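Side-chain contacts in conserved domain protein (PDB 3PNN), which probably acts as a cytoplasmic glycosyltransferase that forms glycosidic linkages, with an alpha/beta/alpha, Rossmann-like core: residues 53-57 / 58-62; 250-253 / 254-258. All coordinates share one frame; numbering follows the deposited sequence.

Contact 1 of 2, residues 53-57 / 58-62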
ATOM      1  N   PHE A  53      10.496   6.557  -0.918  1.00 20.92           N
ATOM      2  CA  PHE A  53      10.232   5.423  -1.800  1.00 23.85           C
ATOM      3  C   PHE A  53      11.132   4.274  -1.406  1.00 28.03           C
ATOM      4  O   PHE A  53      12.345   4.454  -1.300  1.00 25.36           O
ATOM      5  CB  PHE A  53      10.539   5.775  -3.267  1.00 23.68           C
ATOM      6  CG  PHE A  53       9.678   6.891  -3.811  1.00 26.45           C
ATOM      7  CD1 PHE A  53       8.441   6.606  -4.384  1.00 23.26           C
ATOM      8  CD2 PHE A  53      10.101   8.212  -3.733  1.00 26.38           C
ATOM      9  CE1 PHE A  53       7.633   7.634  -4.892  1.00 27.68           C
ATOM     10  CE2 PHE A  53       9.300   9.255  -4.230  1.00 26.96           C
ATOM     11  CZ  PHE A  53       8.068   8.961  -4.810  1.00 28.57           C
ATOM     12  N   VAL A  54      10.558   3.092  -1.203  1.00 24.02           N
ATOM     13  CA  VAL A  54      11.410   1.903  -1.148  1.00 23.48           C
ATOM     14  C   VAL A  54      11.483   1.305  -2.557  1.00 27.80           C
ATOM     15  O   VAL A  54      10.456   1.009  -3.168  1.00 26.66           O
ATOM     16  CB  VAL A  54      10.930   0.857  -0.117  1.00 25.07           C
ATOM     17  CG1 VAL A  54       9.469   0.478  -0.351  1.00 25.27           C
ATOM     18  CG2 VAL A  54      11.856  -0.371  -0.135  1.00 24.15           C
ATOM     19  N   ILE A  55      12.700   1.170  -3.072  1.00 24.65           N
ATOM     20  CA  ILE A  55      12.934   0.592  -4.391  1.00 28.77           C
ATOM     21  C   ILE A  55      14.026  -0.469  -4.256  1.00 29.94           C
ATOM     22  O   ILE A  55      14.357  -0.876  -3.139  1.00 32.20           O
ATOM     23  CB  ILE A  55      13.371   1.667  -5.416  1.00 24.01           C
ATOM     24  CG1 ILE A  55      14.693   2.319  -5.003  1.00 28.02           C
ATOM     25  CG2 ILE A  55      12.280   2.739  -5.604  1.00 23.99           C
ATOM     26  CD1 ILE A  55      15.374   3.068  -6.179  1.00 34.28           C
ATOM     27  N   ARG A  56      14.582  -0.931  -5.379  1.00 28.24           N
ATOM     28  CA  ARG A  56      15.752  -1.806  -5.324  1.00 28.69           C
ATOM     29  C   ARG A  56      16.889  -1.203  -6.140  1.00 31.21           C
ATOM     30  O   ARG A  56      16.648  -0.415  -7.046  1.00 29.72           O
ATOM     31  CB  ARG A  56      15.398  -3.224  -5.792  1.00 34.52           C
ATOM     32  CG  ARG A  56      14.163  -3.756  -5.071  1.00 34.96           C
ATOM     33  CD  ARG A  56      13.876  -5.243  -5.320  1.00 40.33           C
ATOM     34  NE  ARG A  56      12.636  -5.606  -4.632  1.00 38.55           N
ATOM     35  CZ  ARG A  56      11.623  -6.270  -5.187  1.00 44.33           C
ATOM     36  NH1 ARG A  56      11.709  -6.708  -6.446  1.00 42.45           N
ATOM     37  NH2 ARG A  56      10.530  -6.518  -4.471  1.00 38.96           N
ATOM     38  N   HIS A  57      18.127  -1.562  -5.811  1.00 32.92           N
ATOM     39  CA  HIS A  57      19.276  -0.996  -6.508  1.00 33.85           C
ATOM     40  C   HIS A  57      19.252  -1.321  -8.003  1.00 40.63           C
ATOM     41  O   HIS A  57      19.737  -0.536  -8.812  1.00 40.04           O
ATOM     42  CB  HIS A  57      20.588  -1.500  -5.898  1.00 37.39           C
ATOM     43  CG  HIS A  57      20.894  -0.907  -4.558  1.00 41.94           C
ATOM     44  ND1 HIS A  57      21.238   0.418  -4.393  1.00 45.64           N
ATOM     45  CD2 HIS A  57      20.917  -1.460  -3.323  1.00 38.46           C
ATOM     46  CE1 HIS A  57      21.451   0.657  -3.111  1.00 41.94           C
ATOM     47  NE2 HIS A  57      21.265  -0.467  -2.440  1.00 42.21           N
ATOM     48  N   SER A  58      18.680  -2.471  -8.360  1.00 33.45           N
ATOM     49  CA  SER A  58      18.653  -2.916  -9.759  1.00 42.03           C
ATOM     50  C   SER A  58      17.968  -1.938 -10.720  1.00 35.64           C
ATOM     51  O   SER A  58      18.215  -1.980 -11.926  1.00 37.55           O
ATOM     52  CB  SER A  58      18.010  -4.304  -9.885  1.00 47.51           C
ATOM     53  OG  SER A  58      16.604  -4.239  -9.756  1.00 48.02           O
ATOM     54  N   PHE A  59      17.114  -1.062 -10.207  1.00 32.28           N
ATOM     55  CA  PHE A  59      16.489  -0.065 -11.076  1.00 30.20           C
ATOM     56  C   PHE A  59      16.624   1.360 -10.537  1.00 34.22           C
ATOM     57  O   PHE A  59      15.857   2.249 -10.894  1.00 31.62           O
ATOM     58  CB  PHE A  59      15.025  -0.420 -11.401  1.00 31.23           C
ATOM     59  CG  PHE A  59      14.116  -0.529 -10.198  1.00 32.10           C
ATOM     60  CD1 PHE A  59      13.337   0.538  -9.806  1.00 28.48           C
ATOM     61  CD2 PHE A  59      13.999  -1.722  -9.498  1.00 35.89           C
ATOM     62  CE1 PHE A  59      12.469   0.441  -8.720  1.00 33.56           C
ATOM     63  CE2 PHE A  59      13.148  -1.828  -8.405  1.00 28.81           C
ATOM     64  CZ  PHE A  59      12.371  -0.746  -8.018  1.00 29.24           C
ATOM     65  N   GLU A  60      17.629   1.573  -9.698  1.00 32.87           N
ATOM     66  CA  GLU A  60      17.809   2.868  -9.064  1.00 32.48           C
ATOM     67  C   GLU A  60      18.128   3.949 -10.097  1.00 30.77           C
ATOM     68  O   GLU A  60      17.578   5.048 -10.043  1.00 29.66           O
ATOM     69  CB  GLU A  60      18.917   2.790  -8.020  1.00 36.36           C
ATOM     70  CG  GLU A  60      19.333   4.115  -7.448  1.00 35.61           C
ATOM     71  CD  GLU A  60      20.541   3.982  -6.532  1.00 40.52           C
ATOM     72  OE1 GLU A  60      21.103   2.864  -6.439  1.00 40.49           O
ATOM     73  OE2 GLU A  60      20.925   4.991  -5.906  1.00 36.16           O
ATOM     74  N   LYS A  61      19.014   3.644 -11.034  1.00 29.90           N
ATOM     75  CA  LYS A  61      19.415   4.658 -12.016  1.00 30.81           C
ATOM     76  C   LYS A  61      18.213   5.228 -12.761  1.00 33.07           C
ATOM     77  O   LYS A  61      18.052   6.450 -12.871  1.00 33.12           O
ATOM     78  CB  LYS A  61      20.451   4.110 -13.007  1.00 32.84           C
ATOM     79  CG  LYS A  61      20.958   5.166 -13.979  1.00 46.59           C
ATOM     80  CD  LYS A  61      21.930   4.569 -14.997  1.00 54.10           C
ATOM     81  CE  LYS A  61      22.331   5.590 -16.050  1.00 65.48           C
ATOM     82  NZ  LYS A  61      23.307   5.021 -17.031  1.00 75.47           N
ATOM     83  N   GLU A  62      17.365   4.352 -13.289  1.00 29.51           N
ATOM     84  CA  GLU A  62      16.215   4.832 -14.041  1.00 30.41           C
ATOM     85  C   GLU A  62      15.173   5.446 -13.128  1.00 29.43           C
ATOM     86  O   GLU A  62      14.464   6.371 -13.529  1.00 29.32           O
ATOM     87  CB  GLU A  62      15.619   3.718 -14.907  1.00 33.10           C
ATOM     88  CG  GLU A  62      16.645   3.206 -15.930  1.00 41.53           C
ATOM     89  CD  GLU A  62      16.048   2.373 -17.055  1.00 53.89           C
ATOM     90  OE1 GLU A  62      15.026   1.695 -16.832  1.00 44.25           O
ATOM     91  OE2 GLU A  62      16.623   2.385 -18.170  1.00 61.51           O
TER
HETATM   92  O   HOH W   1      20.392   1.051 -11.290  1.00 40.89           O
HETATM   93  O   HOH W   2      22.721   0.961  -8.129  1.00 57.41           O
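Glu-60 runs alongside His-57 on one flank of the turn that leads from strand 50-55 into helix 60-71. Its CB sits 3.5 Å from the backbone O of His-57, while CD1 of Ile-55 approaches CB to 4.0 Å, the isoleucine chain lying roughly at right angles to the glutamate. From there the extended chain carries the carboxylate out to the imidazole. OE1 accepts a nearly straight hydrogen bond from ND1 of His-57 (3.2 Å, 165° at the hydrogen). The oxygen lies at the ring edge, in the ring plane, yet the ring meets the carboxylate from above, the two planes being 52° apart. OE2 forms a salt bridge with Arg-64 one helical turn on, and the imidazole stacks on Phe-81, so both partners of the His-carboxylate pair have a second hold.

The backbone O of His-57 accepts from N of Glu-60 at 3.1 Å and from a water at 3.0 Å; that water also takes the N-H of Lys-61, while a second water donates to OE1 of Glu-60 and, weakly, to the same oxygen. On the inner side, Phe-59 has CG between its backbone N and carbonyl carbon (chi1 60°), which turns the ring back against Ile-55 and Arg-56. Its CE1 meets CB of Ile-55 at 3.6 Å, CE2 meets CB of Arg-56 at 3.7 Å, and the carbonyl oxygen of Arg-56 stands over one face near the rim. This oxygen also accepts from N of Phe-59. NH2 of Arg-56 bonds to Gln-82 and to a glycerol probably from the crystallisation liquor. Phe-59 takes the N-cap position, and the whole forms the strand-to-helix turn of a beta-alpha-beta unit in the Rossmann-like core.

Contact 2 of 2, residues 250-253 / 254-258; sequences PFVV and NDLIR
The carboxamide of Asn-254, in alpha-helix 249-259, reaches back to the carbonyl of Phe-251 through a bridging water: ND2 donates to the water at 3.2 Å, and the water donates in turn to O of Phe-251 at 2.8 Å. At its other end OD1 accepts from the backbone N of Val-182, tying the helix to strand 179-191, so both polar atoms of the amide are engaged. The oxygen of Phe-251 also receives the N-H of Asp-255 and thus serves two donors.

The helix is regular, with i to i+4 bonds from the 254-257 amides to the 250-253 carbonyls and one buried side. Val-252 and Leu-256, one turn apart, lie side by side and point the same way, CG1 of the valine meeting CD1 of the leucine at 4.1 Å. CG of Leu-256 also rests 3.4 Å from O of Val-252, the oxygen that its own N-H binds. Val-252 and Val-253 both touch Tyr-224 of helix 223-239, Val-252 also Leu-231, and Val-253 continues to Trp-218 and Phe-220 of strand 217-220 and shares Val-264 of strand 263-268 with Ile-257.

CG1 of Val-253 and CD1 of Ile-257 also make an apolar contact, at 4.2 Å. Both branches of Ile-257 lie against the carbonyl oxygen of Val-253: with CG1 between the backbone N and carbonyl carbon (chi1 61°), Ile-257 places CG1 3.3 Å and CG2 3.5 Å from O of Val-253, the same oxygen that accepts the N-H of Ile-257, its N at 3.0 Å.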
ATOM      1  N   PRO A 250      -0.700  -7.047   6.253  1.00 34.34           N
ATOM      2  CA  PRO A 250      -1.933  -7.503   6.919  1.00 37.96           C
ATOM      3  C   PRO A 250      -1.673  -8.571   7.973  1.00 38.50           C
ATOM      4  O   PRO A 250      -2.340  -8.582   9.014  1.00 35.29           O
ATOM      5  CB  PRO A 250      -2.753  -8.123   5.780  1.00 44.07           C
ATOM      6  CG  PRO A 250      -2.199  -7.563   4.537  1.00 43.97           C
ATOM      7  CD  PRO A 250      -0.762  -7.221   4.789  1.00 38.64           C
ATOM      8  N   PHE A 251      -0.727  -9.471   7.711  1.00 36.55           N
ATOM      9  CA  PHE A 251      -0.395 -10.507   8.678  1.00 34.17           C
ATOM     10  C   PHE A 251       0.104  -9.925   9.999  1.00 40.38           C
ATOM     11  O   PHE A 251      -0.341 -10.323  11.083  1.00 35.48           O
ATOM     12  CB  PHE A 251       0.645 -11.489   8.127  1.00 38.02           C
ATOM     13  CG  PHE A 251       1.214 -12.406   9.180  1.00 44.15           C
ATOM     14  CD1 PHE A 251       0.604 -13.613   9.471  1.00 47.64           C
ATOM     15  CD2 PHE A 251       2.351 -12.048   9.894  1.00 45.80           C
ATOM     16  CE1 PHE A 251       1.117 -14.451  10.448  1.00 51.37           C
ATOM     17  CE2 PHE A 251       2.866 -12.873  10.871  1.00 49.68           C
ATOM     18  CZ  PHE A 251       2.251 -14.077  11.150  1.00 53.83           C
ATOM     19  N   VAL A 252       1.056  -9.005   9.899  1.00 33.56           N
ATOM     20  CA  VAL A 252       1.610  -8.325  11.063  1.00 31.25           C
ATOM     21  C   VAL A 252       0.550  -7.507  11.794  1.00 30.78           C
ATOM     22  O   VAL A 252       0.432  -7.582  13.010  1.00 29.55           O
ATOM     23  CB  VAL A 252       2.759  -7.371  10.639  1.00 28.57           C
ATOM     24  CG1 VAL A 252       3.157  -6.473  11.801  1.00 32.07           C
ATOM     25  CG2 VAL A 252       3.937  -8.190  10.131  1.00 30.14           C
ATOM     26  N   VAL A 253      -0.206  -6.705  11.048  1.00 26.88           N
ATOM     27  CA  VAL A 253      -1.253  -5.881  11.647  1.00 25.90           C
ATOM     28  C   VAL A 253      -2.266  -6.771  12.366  1.00 27.42           C
ATOM     29  O   VAL A 253      -2.679  -6.492  13.490  1.00 26.36           O
ATOM     30  CB  VAL A 253      -1.965  -5.009  10.597  1.00 28.83           C
ATOM     31  CG1 VAL A 253      -3.255  -4.416  11.166  1.00 26.12           C
ATOM     32  CG2 VAL A 253      -1.026  -3.892  10.105  1.00 26.50           C
ATOM     33  N   ASN A 254      -2.650  -7.860  11.716  1.00 25.10           N
ATOM     34  CA  ASN A 254      -3.596  -8.790  12.326  1.00 30.62           C
ATOM     35  C   ASN A 254      -3.067  -9.348  13.653  1.00 33.24           C
ATOM     36  O   ASN A 254      -3.804  -9.470  14.648  1.00 28.33           O
ATOM     37  CB  ASN A 254      -3.923  -9.911  11.334  1.00 33.11           C
ATOM     38  CG  ASN A 254      -5.083 -10.778  11.788  1.00 39.51           C
ATOM     39  OD1 ASN A 254      -6.233 -10.334  11.826  1.00 41.54           O
ATOM     40  ND2 ASN A 254      -4.789 -12.027  12.120  1.00 46.71           N
ATOM     41  N   ASP A 255      -1.777  -9.663  13.687  1.00 31.80           N
ATOM     42  CA  ASP A 255      -1.188 -10.222  14.893  1.00 35.31           C
ATOM     43  C   ASP A 255      -1.191  -9.209  16.028  1.00 34.15           C
ATOM     44  O   ASP A 255      -1.478  -9.552  17.173  1.00 34.73           O
ATOM     45  CB  ASP A 255       0.243 -10.688  14.627  1.00 33.17           C
ATOM     46  CG  ASP A 255       0.837 -11.425  15.826  1.00 48.82           C
ATOM     47  OD1 ASP A 255       0.708 -12.664  15.882  1.00 48.68           O
ATOM     48  OD2 ASP A 255       1.412 -10.765  16.720  1.00 47.01           O
ATOM     49  N   LEU A 256      -0.863  -7.957  15.710  1.00 28.42           N
ATOM     50  CA  LEU A 256      -0.789  -6.909  16.723  1.00 29.96           C
ATOM     51  C   LEU A 256      -2.150  -6.554  17.309  1.00 34.96           C
ATOM     52  O   LEU A 256      -2.285  -6.309  18.516  1.00 31.96           O
ATOM     53  CB  LEU A 256      -0.141  -5.657  16.128  1.00 27.77           C
ATOM     54  CG  LEU A 256       1.334  -5.792  15.747  1.00 29.72           C
ATOM     55  CD1 LEU A 256       1.814  -4.463  15.148  1.00 27.80           C
ATOM     56  CD2 LEU A 256       2.160  -6.165  16.973  1.00 33.32           C
ATOM     57  N   ILE A 257      -3.171  -6.494  16.461  1.00 29.65           N
ATOM     58  CA  ILE A 257      -4.506  -6.225  16.989  1.00 26.91           C
ATOM     59  C   ILE A 257      -5.047  -7.399  17.785  1.00 29.56           C
ATOM     60  O   ILE A 257      -5.714  -7.210  18.799  1.00 35.89           O
ATOM     61  CB  ILE A 257      -5.527  -5.773  15.902  1.00 34.02           C
ATOM     62  CG1 ILE A 257      -5.724  -6.832  14.831  1.00 39.99           C
ATOM     63  CG2 ILE A 257      -5.058  -4.515  15.225  1.00 30.20           C
ATOM     64  CD1 ILE A 257      -6.248  -6.203  13.511  1.00 40.27           C
ATOM     65  N   ARG A 258      -4.752  -8.620  17.362  1.00 30.77           N
ATOM     66  CA  ARG A 258      -5.202  -9.772  18.138  1.00 34.66           C
ATOM     67  C   ARG A 258      -4.570  -9.845  19.536  1.00 42.46           C
ATOM     68  O   ARG A 258      -5.223 -10.257  20.492  1.00 35.24           O
ATOM     69  CB  ARG A 258      -4.967 -11.073  17.373  1.00 36.01           C
ATOM     70  CG  ARG A 258      -5.844 -11.197  16.132  1.00 45.96           C
ATOM     71  CD  ARG A 258      -5.690 -12.561  15.487  1.00 54.58           C
ATOM     72  NE  ARG A 258      -5.921 -13.645  16.440  1.00 64.11           N
ATOM     73  CZ  ARG A 258      -7.103 -14.220  16.651  1.00 69.82           C
ATOM     74  NH1 ARG A 258      -8.175 -13.818  15.973  1.00 62.88           N
ATOM     75  NH2 ARG A 258      -7.217 -15.199  17.541  1.00 69.27           N
TER
HETATM   76  O   HOH W   3      -1.648 -12.692  11.808  1.00 37.05           O

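In the fold
From the N terminus the chain forms strand 7-11, then helix 35-46, and enters strand 50-55, which runs parallel to 7-11. Contact 1 closes the short turn out of this strand into helix 60-71, before the chain returns as strand 77-81 on the strand's other side. Nearly two hundred residues later, contact 2 lies wholly within helix 249-259 and closes no loop; it joins that helix to helix 223-239 and to strands 217-220 and 263-268. Contact 1 and contact 2 are in series, neither nested nor crossed; the centres of contact 1 and contact 2 are about 29 Å apart, and their nearest atoms about 14 Å apart. Strand pairing links their surroundings, from 50-55 through 7-11 and 118-122 to 217-220.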